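PDB 3OIZ: antisigma-factor antagonist, STAS from Rhodobacter sphaeroides, which is the STAS domain of a membrane protein of the SulP-like sulfate transporter family and probably serves as its cytoplasmic, protein-interacting or regulatory module. Local coordinates for residues 7-12 against 16-21; 38-43 against 66-71; 45-50 against 70-75. All coordinates share one frame; numbering follows the deposited sequence.

Contact 1: 7-12 against 16-21; sequences VTSELS and RERIYR
Thr8 and Arg21 form a hydrogen-bonded antiparallel pair, and so do Glu10 and Ile19, in a beta hairpin whose strand axes come within 4.5 Å at 160°; strand 5-11 is an outermost strand of the STAS sheet within this chain. Beyond the last pair, Ser12 N gives a nearly straight bond to Glu17 O (2.8 Å, 173° at the hydrogen), while Ser12 OG, also bonded to Asp14 in the connecting turn, accepts from Glu17 N. On the face carrying Ser9 and Tyr20, Ser9 CB sits over the tyrosine ring, 4.0 Å from its centroid, a CH-pi contact; Val7 CG1 meets the ring edge at CD1. The Arg18 chain leaves with CG anti to N and bends at chi3, which brings one face of its guanidinium against Leu11 CB and NH1 to Ser9 OG at 2.9 Å, the oxygen lying 20° out of the guanidinium plane. Arg18 NE has its stronger partner in Glu42. On the other face, in the conformer given, Glu10 OE2 lies 2.9 Å from Arg21 NH1, a salt bridge that may not persist in the second conformer; NH1 and NH2 both turn to this single oxygen, and both bonds are weak. One water joins Thr8 OG1 (2.8 Å) to Arg21 NH1, accepting from that nitrogen at 2.7 Å.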
loop_
_atom_site.group_PDB
_atom_site.type_symbol
_atom_site.label_atom_id
_atom_site.label_comp_id
_atom_site.label_asym_id
_atom_site.label_seq_id
_atom_site.Cartn_x
_atom_site.Cartn_y
_atom_site.Cartn_z
ATOM N N VAL A 7 7.224 -4.005 -3.029
ATOM C CA VAL A 7 6.955 -2.841 -2.166
ATOM C C VAL A 7 8.275 -2.407 -1.559
ATOM O O VAL A 7 9.028 -3.233 -1.019
ATOM C CB VAL A 7 5.903 -3.142 -1.041
ATOM C CG1 VAL A 7 5.689 -1.887 -0.151
ATOM C CG2 VAL A 7 4.544 -3.636 -1.607
ATOM N N THR A 8 8.584 -1.112 -1.650
ATOM C CA THR A 8 9.754 -0.578 -0.960
ATOM C C THR A 8 9.257 0.596 -0.167
ATOM O O THR A 8 8.113 1.044 -0.370
ATOM C CB THR A 8 10.836 -0.091 -1.953
ATOM O OG1 THR A 8 10.246 0.849 -2.852
ATOM C CG2 THR A 8 11.382 -1.258 -2.779
ATOM N N SER A 9 10.081 1.123 0.726
ATOM C CA SER A 9 9.639 2.293 1.506
ATOM C C SER A 9 10.807 3.227 1.816
ATOM O O SER A 9 11.996 2.854 1.639
ATOM C CB SER A 9 8.889 1.866 2.783
ATOM O OG SER A 9 9.796 1.318 3.740
ATOM N N GLU A 10 10.489 4.451 2.244
ATOM C CA GLU A 10 11.512 5.422 2.621
ATOM C C GLU A 10 10.961 6.202 3.782
ATOM O O GLU A 10 9.822 6.655 3.736
ATOM C CB GLU A 10 11.852 6.367 1.460
ATOM C CG GLU A 10 12.629 5.696 0.341
ATOM C CD GLU A 10 12.873 6.585 -0.871
ATOM O OE1 GLU A 10 13.563 6.136 -1.813
ATOM O OE2 GLU A 10 12.357 7.717 -0.903
ATOM N N LEU A 11 11.761 6.331 4.837
ATOM C CA LEU A 11 11.354 7.074 6.031
ATOM C C LEU A 11 11.915 8.480 5.949
ATOM O O LEU A 11 13.077 8.666 5.529
ATOM C CB LEU A 11 11.915 6.348 7.246
ATOM C CG LEU A 11 11.605 6.844 8.642
ATOM C CD1 LEU A 11 10.157 6.621 9.026
ATOM C CD2 LEU A 11 12.572 6.184 9.648
ATOM N N SER A 12 11.106 9.468 6.343
ATOM C CA SER A 12 11.568 10.870 6.420
ATOM C C SER A 12 12.720 11.050 7.404
ATOM O O SER A 12 12.924 10.237 8.320
ATOM C CB SER A 12 10.398 11.791 6.807
ATOM O OG SER A 12 9.959 11.475 8.114
ATOM N N ARG A 16 9.055 10.680 11.098
ATOM C CA ARG A 16 7.601 10.826 11.305
ATOM C C ARG A 16 6.708 10.397 10.131
ATOM O O ARG A 16 5.505 10.206 10.331
ATOM C CB ARG A 16 7.225 12.243 11.770
ATOM C CG ARG A 16 7.793 12.579 13.144
ATOM C CD ARG A 16 7.444 14.003 13.543
ATOM N NE ARG A 16 7.895 14.285 14.905
ATOM C CZ ARG A 16 7.155 14.166 16.005
ATOM N NH1 ARG A 16 5.878 13.774 15.941
ATOM N NH2 ARG A 16 7.701 14.445 17.183
ATOM N N GLU A 17 7.279 10.245 8.934
ATOM C CA GLU A 17 6.499 9.874 7.773
ATOM C C GLU A 17 7.175 8.748 7.025
ATOM O O GLU A 17 8.387 8.812 6.841
ATOM C CB GLU A 17 6.320 11.081 6.840
ATOM C CG GLU A 17 5.611 10.711 5.517
ATOM C CD GLU A 17 5.338 11.912 4.647
ATOM O OE1 GLU A 17 4.379 12.644 4.931
ATOM O OE2 GLU A 17 6.071 12.125 3.664
ATOM N N ARG A 18 6.418 7.738 6.577
ATOM C CA ARG A 18 6.991 6.701 5.722
ATOM C C ARG A 18 6.206 6.680 4.422
ATOM O O ARG A 18 4.974 6.691 4.457
ATOM C CB ARG A 18 6.917 5.323 6.377
ATOM C CG ARG A 18 7.688 4.276 5.537
ATOM C CD ARG A 18 7.893 2.923 6.215
ATOM N NE ARG A 18 8.801 3.007 7.361
ATOM C CZ ARG A 18 10.126 2.827 7.306
ATOM N NH1 ARG A 18 10.772 2.565 6.143
ATOM N NH2 ARG A 18 10.815 2.902 8.430
ATOM N N ILE A 19 6.906 6.680 3.293
ATOM C CA ILE A 19 6.232 6.458 2.002
ATOM C C ILE A 19 6.503 5.060 1.537
ATOM O O ILE A 19 7.662 4.657 1.442
ATOM C CB ILE A 19 6.710 7.460 0.924
ATOM C CG1 ILE A 19 6.536 8.899 1.461
ATOM C CG2 ILE A 19 5.990 7.153 -0.431
ATOM C CD1 ILE A 19 7.233 9.999 0.614
ATOM N N TYR A 20 5.432 4.318 1.245
ATOM C CA TYR A 20 5.549 2.989 0.654
ATOM C C TYR A 20 5.294 3.115 -0.839
ATOM O O TYR A 20 4.340 3.759 -1.244
ATOM C CB TYR A 20 4.501 2.095 1.267
ATOM C CG TYR A 20 4.824 1.566 2.646
ATOM C CD1 TYR A 20 5.531 0.366 2.805
ATOM C CD2 TYR A 20 4.451 2.277 3.807
ATOM C CE1 TYR A 20 5.835 -0.132 4.096
ATOM C CE2 TYR A 20 4.746 1.781 5.079
ATOM C CZ TYR A 20 5.425 0.575 5.218
ATOM O OH TYR A 20 5.735 0.078 6.469
ATOM N N ARG A 21 6.123 2.479 -1.661
ATOM C CA ARG A 21 5.978 2.534 -3.102
ATOM C C ARG A 21 5.685 1.111 -3.572
ATOM O O ARG A 21 6.500 0.213 -3.401
ATOM C CB ARG A 21 7.238 3.126 -3.768
ATOM C CG ARG A 21 7.334 4.654 -3.466
ATOM C CD ARG A 21 8.508 5.339 -4.226
ATOM N NE ARG A 21 8.657 6.718 -3.750
ATOM C CZ ARG A 21 9.472 7.091 -2.760
ATOM N NH1 ARG A 21 10.235 6.190 -2.134
ATOM N NH2 ARG A 21 9.537 8.363 -2.383
HETATM O O HOH W 1 8.672 -0.415 -5.141
HETATM O O HOH W 2 10.604 3.506 -2.091
#

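Contact 2: 38-43 against 66-71; sequences FDFREA and DMAVLK
Phe40 lays one face of its ring against Lys71, with CE1 the ring atom nearest Ala68, joining the loop after helix 31-36 to helix 59-74 of the STAS domain. Lys71 crosses that face at a slant: its CB lies 3.7 Å from Phe40 CD1, and a bend at chi3 (63°) carries the chain back over the ring and sets Lys71 CE 3.4 Å from Phe40 CD2. CE stands 3.8 Å from the Phe40 ring centroid and 26° off the normal, which identifies a CH-pi contact made by the methylene next to the ammonium group. The other face of the Phe40 ring is covered by Phe38 CB, offset toward the rim, and the ring is thereby sandwiched between its own loop and the lysine. Phe40 CE1 approaches Ala68 O (3.5 Å) and Ala68 CB (4.0 Å). Phe38 adds a looser touch, its CE2 to Ala68 CB at 4.3 Å. The loop includes a type I turn from Asp39 to Glu42 and an Asx turn, in which Asp39 OD1 accepts from Arg41 N. With no hydrogen bond or salt bridge across the interface, cohesion rests on apolar and CH-pi packing; the CE methylene, next to the ammonium nitrogen, is probably polarised enough to strengthen its contact with the ring.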
loop_
_atom_site.group_PDB
_atom_site.type_symbol
_atom_site.label_atom_id
_atom_site.label_comp_id
_atom_site.label_asym_id
_atom_site.label_seq_id
_atom_site.Cartn_x
_atom_site.Cartn_y
_atom_site.Cartn_z
ATOM N N PHE A 38 3.805 -4.298 4.919
ATOM C CA PHE A 38 3.686 -3.054 5.708
ATOM C C PHE A 38 3.980 -3.297 7.200
ATOM O O PHE A 38 3.610 -4.328 7.770
ATOM C CB PHE A 38 2.270 -2.463 5.538
ATOM C CG PHE A 38 1.929 -2.160 4.118
ATOM C CD1 PHE A 38 2.301 -0.941 3.554
ATOM C CD2 PHE A 38 1.225 -3.079 3.339
ATOM C CE1 PHE A 38 2.003 -0.644 2.207
ATOM C CE2 PHE A 38 0.925 -2.808 1.986
ATOM C CZ PHE A 38 1.300 -1.592 1.414
ATOM N N ASP A 39 4.626 -2.337 7.838
ATOM C CA ASP A 39 4.834 -2.401 9.280
ATOM C C ASP A 39 3.805 -1.484 9.939
ATOM O O ASP A 39 4.039 -0.270 10.114
ATOM C CB ASP A 39 6.243 -1.914 9.619
ATOM C CG ASP A 39 6.515 -1.890 11.127
ATOM O OD1 ASP A 39 5.625 -2.316 11.918
ATOM O OD2 ASP A 39 7.621 -1.418 11.531
ATOM N N PHE A 40 2.666 -2.058 10.309
ATOM C CA PHE A 40 1.556 -1.277 10.833
ATOM C C PHE A 40 1.842 -0.730 12.233
ATOM O O PHE A 40 1.210 0.245 12.660
ATOM C CB PHE A 40 0.266 -2.114 10.811
ATOM C CG PHE A 40 -0.154 -2.528 9.426
ATOM C CD1 PHE A 40 -0.556 -1.582 8.471
ATOM C CD2 PHE A 40 -0.104 -3.862 9.054
ATOM C CE1 PHE A 40 -0.912 -1.974 7.174
ATOM C CE2 PHE A 40 -0.478 -4.263 7.775
ATOM C CZ PHE A 40 -0.881 -3.322 6.832
ATOM N N ARG A 41 2.807 -1.310 12.931
ATOM C CA ARG A 41 3.027 -0.925 14.336
ATOM C C ARG A 41 4.016 0.213 14.526
ATOM O O ARG A 41 4.159 0.714 15.639
ATOM C CB ARG A 41 3.410 -2.141 15.196
ATOM C CG ARG A 41 2.313 -3.229 15.203
ATOM C CD ARG A 41 2.446 -4.247 16.354
ATOM N NE ARG A 41 3.790 -4.821 16.563
ATOM C CZ ARG A 41 4.646 -5.213 15.610
ATOM N NH1 ARG A 41 4.343 -5.130 14.309
ATOM N NH2 ARG A 41 5.833 -5.699 15.964
ATOM N N GLU A 42 4.637 0.670 13.431
ATOM C CA GLU A 42 5.639 1.741 13.511
ATOM C C GLU A 42 4.987 3.037 14.023
ATOM O O GLU A 42 3.847 3.366 13.643
ATOM C CB GLU A 42 6.263 1.959 12.130
ATOM C CG GLU A 42 7.505 2.853 12.161
ATOM C CD GLU A 42 8.191 2.968 10.817
ATOM O OE1 GLU A 42 7.606 2.539 9.793
ATOM O OE2 GLU A 42 9.338 3.470 10.797
ATOM N N ALA A 43 5.693 3.741 14.904
ATOM C CA ALA A 43 5.260 5.040 15.381
ATOM C C ALA A 43 5.432 6.087 14.269
ATOM O O ALA A 43 6.545 6.581 14.064
ATOM C CB ALA A 43 6.100 5.436 16.586
ATOM N N ASP A 66 -7.399 -1.021 0.956
ATOM C CA ASP A 66 -8.264 -0.275 1.896
ATOM C C ASP A 66 -7.960 -0.734 3.329
ATOM O O ASP A 66 -7.946 0.084 4.273
ATOM C CB ASP A 66 -9.729 -0.526 1.595
ATOM C CG ASP A 66 -10.210 0.154 0.310
ATOM O OD1 ASP A 66 -9.481 1.011 -0.260
ATOM O OD2 ASP A 66 -11.348 -0.206 -0.131
HETATM N N MSE A 67 -7.763 -2.041 3.504
HETATM C CA MSE A 67 -7.451 -2.584 4.822
HETATM C C MSE A 67 -6.092 -2.090 5.333
HETATM O O MSE A 67 -5.955 -1.794 6.535
HETATM C CB MSE A 67 -7.529 -4.125 4.818
HETATM C CG MSE A 67 -7.305 -4.767 6.190
HETATM SE SE MSE A 67 -8.660 -4.242 7.480
HETATM C CE MSE A 67 -10.014 -5.484 6.890
ATOM N N ALA A 68 -5.092 -2.005 4.436
ATOM C CA ALA A 68 -3.774 -1.529 4.845
ATOM C C ALA A 68 -3.939 -0.068 5.308
ATOM O O ALA A 68 -3.400 0.341 6.362
ATOM C CB ALA A 68 -2.798 -1.603 3.699
ATOM N N VAL A 69 -4.672 0.725 4.515
ATOM C CA VAL A 69 -4.967 2.105 4.905
ATOM C C VAL A 69 -5.654 2.180 6.281
ATOM O O VAL A 69 -5.216 2.960 7.176
ATOM C CB VAL A 69 -5.824 2.812 3.840
ATOM C CG1 VAL A 69 -6.335 4.178 4.394
ATOM C CG2 VAL A 69 -4.979 3.016 2.524
ATOM N N LEU A 70 -6.713 1.388 6.453
ATOM C CA LEU A 70 -7.440 1.390 7.714
ATOM C C LEU A 70 -6.522 1.023 8.889
ATOM O O LEU A 70 -6.577 1.681 9.939
ATOM C CB LEU A 70 -8.618 0.400 7.648
ATOM C CG LEU A 70 -9.498 0.320 8.898
ATOM C CD1 LEU A 70 -10.020 1.723 9.269
ATOM C CD2 LEU A 70 -10.649 -0.605 8.635
ATOM N N LYS A 71 -5.666 0.000 8.701
ATOM C CA LYS A 71 -4.771 -0.435 9.779
ATOM C C LYS A 71 -3.755 0.616 10.198
ATOM O O LYS A 71 -3.503 0.784 11.423
ATOM C CB LYS A 71 -4.074 -1.758 9.437
ATOM C CG LYS A 71 -5.070 -2.943 9.500
ATOM C CD LYS A 71 -4.476 -4.258 9.008
ATOM C CE LYS A 71 -3.338 -4.691 9.855
ATOM N NZ LYS A 71 -3.725 -5.856 10.687
#

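Contact 3: 45-50 against 70-75; sequences DRVVID and LKFRRE
Val47 presses both methyls against one face of the Phe72 ring, and the closely packed part of this contact consists of little else. Val47 CG2 lies 3.7 Å from Phe72 CD1, while Val47 CG1 stands 4.0 Å from the centroid of that ring and 14° off its normal, evidence of a CH-pi contact over the face, offset toward the rim. The two methyls divide the ring between them, CG1 nearer the CD2-CE2 side and CG2 nearer the CD1-CE1 side. With chi1 at 171°, the valine puts CG1 anti to its own N and CG2 anti to its carbonyl carbon, and this fork spans the ring. Ile49, two residues on and directed to the same side of the strand, adds a looser approach, Ile49 CD1 to Phe72 CD2 at 4.3 Å. This is helix-on-sheet packing within the alpha/beta STAS fold: helix 59-74 lies against the sheet, with strand 46-51 between strands 17-23 and 78-82, and Phe72 also meets the ring of Phe40 and the side chain of Val79. With an alanine in place of Phe72, the Val47 methyls would probably lose the ring face they pack on, and a gap would probably open between strand and helix where Phe40 and Val79 also meet that ring. The polar side is different in kind: exposed Arg73 and Arg74 mark the solvent side of the helix, and Arg73 NH2 bonds to Val79 O of strand 78-82.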
loop_
_atom_site.group_PDB
_atom_site.type_symbol
_atom_site.label_atom_id
_atom_site.label_comp_id
_atom_site.label_asym_id
_atom_site.label_seq_id
_atom_site.Cartn_x
_atom_site.Cartn_y
_atom_site.Cartn_z
ATOM N N ASP A 45 3.536 9.637 12.161
ATOM C CA ASP A 45 2.451 10.626 12.045
ATOM C C ASP A 45 1.730 10.491 10.708
ATOM O O ASP A 45 0.534 10.722 10.623
ATOM C CB ASP A 45 3.003 12.023 12.184
ATOM C CG ASP A 45 3.485 12.320 13.594
ATOM O OD1 ASP A 45 3.071 11.647 14.575
ATOM O OD2 ASP A 45 4.297 13.233 13.706
ATOM N N ARG A 46 2.465 10.123 9.659
ATOM C CA ARG A 46 1.894 10.089 8.297
ATOM C C ARG A 46 2.406 8.890 7.549
ATOM O O ARG A 46 3.553 8.495 7.712
ATOM C CB ARG A 46 2.251 11.357 7.521
ATOM C CG ARG A 46 1.607 12.601 8.088
ATOM C CD ARG A 46 2.072 13.903 7.380
ATOM N NE ARG A 46 3.531 14.022 7.267
ATOM C CZ ARG A 46 4.337 14.406 8.251
ATOM N NH1 ARG A 46 3.841 14.727 9.450
ATOM N NH2 ARG A 46 5.641 14.495 8.030
ATOM N N VAL A 47 1.539 8.318 6.714
ATOM C CA VAL A 47 1.928 7.258 5.819
ATOM C C VAL A 47 1.399 7.631 4.448
ATOM O O VAL A 47 0.235 8.030 4.308
ATOM C CB VAL A 47 1.357 5.879 6.271
ATOM C CG1 VAL A 47 1.600 4.811 5.204
ATOM C CG2 VAL A 47 1.978 5.472 7.597
ATOM N N VAL A 48 2.235 7.471 3.432
ATOM C CA VAL A 48 1.779 7.585 2.048
ATOM C C VAL A 48 1.904 6.193 1.439
ATOM O O VAL A 48 2.954 5.553 1.572
ATOM C CB VAL A 48 2.655 8.574 1.269
ATOM C CG1 VAL A 48 2.236 8.611 -0.222
ATOM C CG2 VAL A 48 2.590 9.949 1.928
ATOM N N ILE A 49 0.852 5.728 0.760
ATOM C CA ILE A 49 0.970 4.487 -0.041
ATOM C C ILE A 49 0.833 4.866 -1.502
ATOM O O ILE A 49 -0.250 5.271 -1.961
ATOM C CB ILE A 49 -0.056 3.423 0.376
ATOM C CG1 ILE A 49 0.041 3.131 1.896
ATOM C CG2 ILE A 49 0.124 2.121 -0.449
ATOM C CD1 ILE A 49 -1.017 2.132 2.335
ATOM N N ASP A 50 1.943 4.734 -2.229
ATOM C CA ASP A 50 2.035 5.183 -3.603
ATOM C C ASP A 50 1.814 3.965 -4.479
ATOM O O ASP A 50 2.680 3.081 -4.552
ATOM C CB ASP A 50 3.410 5.832 -3.863
ATOM C CG ASP A 50 3.548 6.391 -5.280
ATOM O OD1 ASP A 50 2.952 5.863 -6.233
ATOM O OD2 ASP A 50 4.303 7.367 -5.439
ATOM N N LEU A 70 -6.713 1.388 6.453
ATOM C CA LEU A 70 -7.440 1.390 7.714
ATOM C C LEU A 70 -6.522 1.023 8.889
ATOM O O LEU A 70 -6.577 1.681 9.939
ATOM C CB LEU A 70 -8.618 0.400 7.648
ATOM C CG LEU A 70 -9.498 0.320 8.898
ATOM C CD1 LEU A 70 -10.020 1.723 9.269
ATOM C CD2 LEU A 70 -10.649 -0.605 8.635
ATOM N N LYS A 71 -5.666 0.000 8.701
ATOM C CA LYS A 71 -4.771 -0.435 9.779
ATOM C C LYS A 71 -3.755 0.616 10.198
ATOM O O LYS A 71 -3.503 0.784 11.423
ATOM C CB LYS A 71 -4.074 -1.758 9.437
ATOM C CG LYS A 71 -5.070 -2.943 9.500
ATOM C CD LYS A 71 -4.476 -4.258 9.008
ATOM C CE LYS A 71 -3.338 -4.691 9.855
ATOM N NZ LYS A 71 -3.725 -5.856 10.687
ATOM N N PHE A 72 -3.180 1.327 9.217
ATOM C CA PHE A 72 -2.338 2.500 9.538
ATOM C C PHE A 72 -3.104 3.585 10.252
ATOM O O PHE A 72 -2.597 4.141 11.243
ATOM C CB PHE A 72 -1.666 3.075 8.294
ATOM C CG PHE A 72 -0.450 2.308 7.862
ATOM C CD1 PHE A 72 0.670 2.203 8.705
ATOM C CD2 PHE A 72 -0.399 1.748 6.618
ATOM C CE1 PHE A 72 1.820 1.531 8.274
ATOM C CE2 PHE A 72 0.752 1.051 6.185
ATOM C CZ PHE A 72 1.845 0.948 7.003
ATOM N N ARG A 73 -4.337 3.851 9.817
ATOM C CA ARG A 73 -5.144 4.887 10.489
ATOM C C ARG A 73 -5.457 4.517 11.931
ATOM O O ARG A 73 -5.422 5.367 12.822
ATOM C CB ARG A 73 -6.433 5.159 9.688
ATOM C CG ARG A 73 -6.138 5.940 8.387
ATOM C CD ARG A 73 -7.424 6.321 7.657
ATOM N NE ARG A 73 -7.116 7.184 6.520
ATOM C CZ ARG A 73 -7.759 7.151 5.355
ATOM N NH1 ARG A 73 -8.778 6.296 5.155
ATOM N NH2 ARG A 73 -7.361 7.956 4.369
ATOM N N ARG A 74 -5.740 3.242 12.176
ATOM C CA ARG A 74 -6.064 2.793 13.529
ATOM C C ARG A 74 -4.868 2.823 14.446
ATOM O O ARG A 74 -5.034 2.812 15.661
ATOM C CB ARG A 74 -6.583 1.374 13.493
ATOM C CG ARG A 74 -7.932 1.304 12.915
ATOM C CD ARG A 74 -8.423 -0.081 12.876
ATOM N NE ARG A 74 -9.877 -0.061 12.786
ATOM C CZ ARG A 74 -10.604 -1.065 12.308
ATOM N NH1 ARG A 74 -9.998 -2.171 11.867
ATOM N NH2 ARG A 74 -11.930 -0.954 12.258
ATOM N N GLU A 75 -3.677 2.856 13.859
ATOM C CA GLU A 75 -2.435 2.948 14.623
ATOM C C GLU A 75 -2.024 4.416 14.823
ATOM O O GLU A 75 -0.990 4.699 15.445
ATOM C CB GLU A 75 -1.338 2.095 13.976
ATOM C CG GLU A 75 -1.479 0.607 14.250
ATOM C CD GLU A 75 -1.023 0.215 15.675
ATOM O OE1 GLU A 75 -0.509 1.065 16.417
ATOM O OE2 GLU A 75 -1.149 -0.955 16.059
#

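Contact 3 is wholly buried, contact 2 partly so, and contact 1 lies at the surface, a gradient matched by their chemistry: apolar methyl-on-ring packing, then lysine methylenes on a ring, then an antiparallel backbone ladder with one salt bridge and polar side-chain bonds. Contacts 2 and 3 share Leu70 and Lys71 of helix 59-74, and their centres are 5 Å apart; Phe40 CE1 meets Phe72 CE2 at 3.6 Å. Contacts 1 and 3 are tied through the sheet, where Tyr20 N and Val48 O are 2.8 Å apart, and through Tyr20 packing on Phe72. Contact 1 reaches the loop of contact 2 by the Arg18-Glu42 salt bridge and by Tyr20 against Phe38.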